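Local coordinates for protein probable transcriptional regulator (Pseudomonas aeruginosa PAO1, PDB 2GEN) that probably binds DNA as a transcriptional regulator of the TetR family, at residues I12-A15 with A16-C19; S79-E82 with T83-L87; V187-D190 with S191-A195. All blocks are in the same frame, centred on the assembly; numbering follows the deposited sequence.

Interaction 1 (I12-A15 with A16-C19); sequences ILQA and ALAC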
# COMPACT_ATOMS: atom_id res chain seq x y z
N ILE A 12 -26.69 -5.55 7.26
CA ILE A 12 -26.13 -4.82 8.40
C ILE A 12 -24.70 -4.31 8.13
O ILE A 12 -24.38 -3.14 8.37
CB ILE A 12 -26.19 -5.68 9.69
CG1 ILE A 12 -27.67 -5.81 10.14
CG2 ILE A 12 -25.30 -5.09 10.77
CD1 ILE A 12 -27.92 -6.96 11.09
N LEU A 13 -23.85 -5.18 7.59
CA LEU A 13 -22.50 -4.74 7.21
C LEU A 13 -22.49 -3.62 6.17
O LEU A 13 -21.67 -2.71 6.25
CB LEU A 13 -21.64 -5.92 6.76
CG LEU A 13 -21.39 -6.96 7.85
CD1 LEU A 13 -20.53 -8.08 7.29
CD2 LEU A 13 -20.68 -6.31 9.09
N GLN A 14 -23.39 -3.67 5.19
CA GLN A 14 -23.40 -2.62 4.19
C GLN A 14 -23.85 -1.29 4.79
O GLN A 14 -23.34 -0.24 4.42
CB GLN A 14 -24.21 -3.01 2.92
CG GLN A 14 -23.49 -4.06 2.00
CD GLN A 14 -21.99 -3.74 1.69
OE1 GLN A 14 -21.05 -4.32 2.29
NE2 GLN A 14 -21.77 -2.79 0.78
N ALA A 15 -24.79 -1.34 5.73
CA ALA A 15 -25.22 -0.15 6.48
C ALA A 15 -24.07 0.44 7.27
O ALA A 15 -23.84 1.63 7.22
CB ALA A 15 -26.39 -0.50 7.44
N ALA A 16 -23.35 -0.42 8.00
CA ALA A 16 -22.18 0.02 8.74
C ALA A 16 -21.17 0.70 7.79
O ALA A 16 -20.68 1.80 8.05
CB ALA A 16 -21.57 -1.13 9.50
N LEU A 17 -20.89 0.06 6.66
CA LEU A 17 -19.97 0.66 5.71
C LEU A 17 -20.43 2.07 5.26
O LEU A 17 -19.63 2.99 5.21
CB LEU A 17 -19.77 -0.27 4.50
CG LEU A 17 -19.00 0.32 3.32
CD1 LEU A 17 -17.53 0.66 3.70
CD2 LEU A 17 -19.04 -0.68 2.17
N ALA A 18 -21.72 2.22 4.94
CA ALA A 18 -22.24 3.52 4.51
C ALA A 18 -22.02 4.58 5.60
O ALA A 18 -21.58 5.70 5.30
CB ALA A 18 -23.73 3.38 4.18
N CYS A 19 -22.28 4.20 6.86
CA CYS A 19 -22.07 5.11 8.00
C CYS A 19 -20.60 5.48 8.13
O CYS A 19 -20.27 6.66 8.22
CB CYS A 19 -22.56 4.47 9.31
SG CYS A 19 -24.34 4.22 9.44
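Gln14 and Leu17 lie side by side and point the same way from the first helix of the TetR-type DNA-binding region, helix 9-23. Gln14 turns back at chi2 (-48°), which brings its amide alongside the leucine. NE2 of Gln14 comes 3.7 Å from CD2 of Leu17, a van der Waals contact at one methyl. Leu17 has CG anti to its backbone N (chi1 171°), and both side chains touch Trp101 of helix 99-114.

Ala15, Ala16 and Ala18 are the small residues of this run. CB of Ala16 sits beside two carbonyls of the preceding turn, 3.6 Å from both Ile12 O and Leu13 O. CB of Ala18 lies 3.5 Å from Ala15 O. Ala15, Ala16 and Ala18 face helix 30-37 of the predicted helix-turn-helix motif, while Leu13, Ala16 and Leu17 all meet helix 51-76.

Four successive i to i+4 backbone bonds hold these positions in place. Ala16 N gives to Ile12 O at 2.9 Å, and Leu17 N gives to Leu13 O at the same length. Ala18 N binds Gln14 O at 3.0 Å. Cys19 N binds Ala15 O, also at 3.0 Å, with the N-H...O angle at 164°.

Interaction 2 (S79-E82 with T83-L87); sequences SAEE and TVRLL
Thr83 and Ser79 are joined by two hydrogen bonds to a single carbonyl. Thr83 N and Thr83 OG1 both give to Ser79 O, each at 2.9 Å. The hydroxyl comes from above the carbonyl plane. Thr83 OG1 stands beside its own backbone N (chi1 -58°), which turns it back toward the start of the helix. Further backbone bonds follow at the i to i+4 spacing: Val84 N to Ala80 O, Arg85 N to Glu81 O and Leu86 N to Glu82 O.

Ser79 is the N-cap of helix 80-97. Its OG accepts from Glu82 N at 3.0 Å, and the bond is almost straight at 175°. This satisfies an N-H of the first turn, which has no earlier helical carbonyl to use. The extended Glu82 side chain reaches back past the cap, and its OE1 accepts from Arg78 N.

Charged side chains meet through water. Glu81 and Arg85 run side by side, with CG of Glu81 4.0 Å from CD of Arg85. Their charged atoms do not touch directly. A water gives to Glu81 OE2 at 2.7 Å and accepts from Arg85 NH1 at 2.9 Å. The carboxylate and guanidinium planes stand 75° apart. Arg85 NH2 makes its salt bridge with Glu182 of helix 181-192.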
# COMPACT_ATOMS: atom_id res chain seq x y z
N SER A 79 -5.51 -21.96 -17.97
CA SER A 79 -4.06 -21.77 -18.16
C SER A 79 -3.42 -21.00 -17.03
O SER A 79 -4.11 -20.31 -16.24
CB SER A 79 -3.79 -21.00 -19.46
OG SER A 79 -4.28 -19.66 -19.37
N ALA A 80 -2.09 -21.09 -16.98
CA ALA A 80 -1.32 -20.34 -15.98
C ALA A 80 -1.61 -18.85 -16.22
O ALA A 80 -1.79 -18.11 -15.28
CB ALA A 80 0.17 -20.59 -16.18
N GLU A 81 -1.64 -18.47 -17.50
CA GLU A 81 -1.91 -17.06 -17.83
C GLU A 81 -3.25 -16.59 -17.24
O GLU A 81 -3.34 -15.56 -16.54
CB GLU A 81 -1.91 -16.86 -19.35
CG GLU A 81 -2.20 -15.42 -19.73
CD GLU A 81 -2.21 -15.17 -21.22
OE1 GLU A 81 -2.00 -16.10 -22.02
OE2 GLU A 81 -2.48 -14.01 -21.61
N GLU A 82 -4.32 -17.33 -17.50
CA GLU A 82 -5.60 -16.97 -16.89
C GLU A 82 -5.58 -16.95 -15.35
O GLU A 82 -6.21 -16.12 -14.68
CB GLU A 82 -6.70 -17.91 -17.38
CG GLU A 82 -7.10 -17.66 -18.84
CD GLU A 82 -8.45 -18.30 -19.21
OE1 GLU A 82 -9.05 -19.05 -18.40
OE2 GLU A 82 -8.88 -18.08 -20.36
N THR A 83 -4.84 -17.89 -14.75
CA THR A 83 -4.77 -17.95 -13.28
C THR A 83 -4.14 -16.68 -12.70
O THR A 83 -4.61 -16.11 -11.73
CB THR A 83 -4.04 -19.29 -12.88
OG1 THR A 83 -4.77 -20.40 -13.44
CG2 THR A 83 -3.99 -19.41 -11.35
N VAL A 84 -3.05 -16.22 -13.32
CA VAL A 84 -2.38 -15.02 -12.92
C VAL A 84 -3.29 -13.81 -13.16
O VAL A 84 -3.50 -13.00 -12.27
CB VAL A 84 -1.07 -14.87 -13.69
CG1 VAL A 84 -0.46 -13.51 -13.44
CG2 VAL A 84 -0.07 -15.92 -13.15
N ARG A 85 -3.88 -13.76 -14.34
CA ARG A 85 -4.77 -12.60 -14.67
C ARG A 85 -5.89 -12.48 -13.65
O ARG A 85 -6.27 -11.38 -13.29
CB ARG A 85 -5.37 -12.74 -16.05
CG ARG A 85 -4.39 -12.51 -17.24
CD ARG A 85 -5.07 -12.91 -18.55
NE ARG A 85 -6.25 -12.07 -18.79
CZ ARG A 85 -6.22 -10.85 -19.34
NH1 ARG A 85 -5.09 -10.31 -19.82
NH2 ARG A 85 -7.37 -10.18 -19.47
N LEU A 86 -6.46 -13.62 -13.22
CA LEU A 86 -7.56 -13.68 -12.26
C LEU A 86 -7.23 -12.98 -10.97
O LEU A 86 -8.08 -12.31 -10.39
CB LEU A 86 -7.95 -15.16 -12.03
CG LEU A 86 -9.09 -15.32 -11.02
CD1 LEU A 86 -10.42 -14.92 -11.68
CD2 LEU A 86 -9.08 -16.78 -10.59
N LEU A 87 -5.99 -13.15 -10.45
CA LEU A 87 -5.61 -12.45 -9.22
C LEU A 87 -5.76 -10.94 -9.39
O LEU A 87 -6.17 -10.26 -8.47
CB LEU A 87 -4.16 -12.78 -8.87
CG LEU A 87 -3.93 -14.27 -8.50
CD1 LEU A 87 -2.43 -14.63 -8.50
CD2 LEU A 87 -4.51 -14.57 -7.12
O HOH W 1 -2.63 -11.55 -20.57

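Interaction 3 (V187-D190 with S191-A195); sequences VAWD and SVRAA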
# COMPACT_ATOMS: atom_id res chain seq x y z
N VAL A 187 0.38 -6.98 -17.78
CA VAL A 187 1.69 -6.76 -17.21
C VAL A 187 1.99 -7.80 -16.14
O VAL A 187 3.11 -8.27 -16.07
CB VAL A 187 1.81 -5.42 -16.60
CG1 VAL A 187 3.09 -5.35 -15.75
CG2 VAL A 187 1.77 -4.30 -17.75
N ALA A 188 1.00 -8.16 -15.33
CA ALA A 188 1.24 -9.17 -14.26
C ALA A 188 1.74 -10.47 -14.94
O ALA A 188 2.74 -11.08 -14.50
CB ALA A 188 -0.06 -9.43 -13.47
N TRP A 189 1.01 -10.93 -15.94
CA TRP A 189 1.38 -12.19 -16.66
C TRP A 189 2.76 -12.02 -17.28
O TRP A 189 3.67 -12.83 -17.08
CB TRP A 189 0.35 -12.52 -17.73
CG TRP A 189 0.75 -13.63 -18.62
CD1 TRP A 189 0.79 -13.60 -19.98
CD2 TRP A 189 1.19 -14.95 -18.23
NE1 TRP A 189 1.21 -14.82 -20.49
CE2 TRP A 189 1.46 -15.67 -19.44
CE3 TRP A 189 1.34 -15.61 -17.00
CZ2 TRP A 189 1.90 -16.99 -19.45
CZ3 TRP A 189 1.79 -16.95 -17.04
CH2 TRP A 189 2.06 -17.61 -18.24
N ASP A 190 2.95 -10.91 -18.01
CA ASP A 190 4.27 -10.71 -18.62
C ASP A 190 5.44 -10.61 -17.62
O ASP A 190 6.59 -11.01 -17.97
CB ASP A 190 4.22 -9.49 -19.57
CG ASP A 190 3.52 -9.81 -20.83
OD1 ASP A 190 3.54 -10.97 -21.29
OD2 ASP A 190 2.96 -8.86 -21.44
N SER A 191 5.16 -10.13 -16.41
CA SER A 191 6.16 -9.93 -15.39
C SER A 191 6.59 -11.25 -14.78
O SER A 191 7.74 -11.39 -14.41
CB SER A 191 5.69 -9.01 -14.29
OG SER A 191 5.47 -7.72 -14.82
N VAL A 192 5.66 -12.21 -14.68
CA VAL A 192 6.01 -13.45 -13.96
C VAL A 192 6.20 -14.64 -14.88
O VAL A 192 6.76 -15.67 -14.42
CB VAL A 192 4.99 -13.84 -12.86
CG1 VAL A 192 4.95 -12.81 -11.73
CG2 VAL A 192 3.59 -14.04 -13.48
N ARG A 193 5.79 -14.55 -16.14
CA ARG A 193 5.94 -15.71 -17.02
C ARG A 193 7.43 -16.00 -17.36
O ARG A 193 8.27 -15.09 -17.31
CB ARG A 193 5.10 -15.60 -18.28
CG ARG A 193 5.60 -14.54 -19.26
CD ARG A 193 4.55 -14.42 -20.32
NE ARG A 193 4.95 -13.42 -21.31
CZ ARG A 193 5.68 -13.68 -22.39
NH1 ARG A 193 6.11 -14.92 -22.63
NH2 ARG A 193 6.00 -12.70 -23.22
N ALA A 194 7.73 -17.28 -17.59
CA ALA A 194 9.08 -17.71 -18.02
C ALA A 194 9.53 -17.00 -19.30
O ALA A 194 8.72 -16.72 -20.18
CB ALA A 194 9.09 -19.22 -18.24
N ALA A 195 10.83 -16.74 -19.39
CA ALA A 195 11.47 -16.11 -20.57
C ALA A 195 11.40 -16.92 -21.87
O ALA A 195 11.28 -18.16 -21.85
CB ALA A 195 12.93 -15.76 -20.24
O HOH W 2 8.89 -12.43 -17.09
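The Trp189 ring carries the Arg193 side chain over one face. Arg193 CB sits 3.5 Å from the centroid of the six-membered ring and 8° off the normal, a CH-pi contact. Arg193 CD lies over the same face near the rim, 3.4 Å from Trp189 NE1. The two side chains cross at about a right angle. Val192 CG2 approaches the ring obliquely.

The Arg193 guanidinium meets Asp190 at its edge. Arg193 NE gives to Asp190 OD1 at 2.8 Å in a salt bridge, using the anti lone pair of that oxygen. The carboxylate and guanidinium planes are 62° apart. Arg193 has CG between its backbone N and carbonyl carbon (chi1 70°). From there the extended chain runs across the indole to the aspartate. Asp190 OD2 is held separately by Gln186 NE2.

Helix 181-192 ends here, and Arg193 is the first residue to leave helical angles. Arg193 N still reaches Trp189 O at 2.9 Å. The 3.1 Å bond from Val192 N to Ala188 O is accompanied by a weak one to Trp189 O. A water lies between Asp190 O and Arg193 O. Ser191 OG lies 2.7 Å from Val187 O and pairs with Ser191 OG of the second subunit, which places this turn at the dimer interface.

Around this helix end, Trp189 packs against helix 80-97 of its own chain, and Val192 packs on Phe153, Val156 and Val157 of helix 150-169.

Overall arrangement
From the N terminus, interaction 1 comes first, within helix 9-23 of the DNA-binding region. Interaction 2 follows at the start of helix 80-97, and interaction 3 at the end of helix 181-192. Each lies within one continuous run of residues, so none closes a long loop. They are in series and neither nest nor cross. Interaction 1 stands on the opposite side of the chain's centre from the other two, its centre about 33 Å from that of interaction 2 and about 39 Å from that of interaction 3. Interactions 2 and 3 touch, their centres about 11 Å apart. Glu81 CG lies 3.5 Å from Trp189 CD1, joining the two helices.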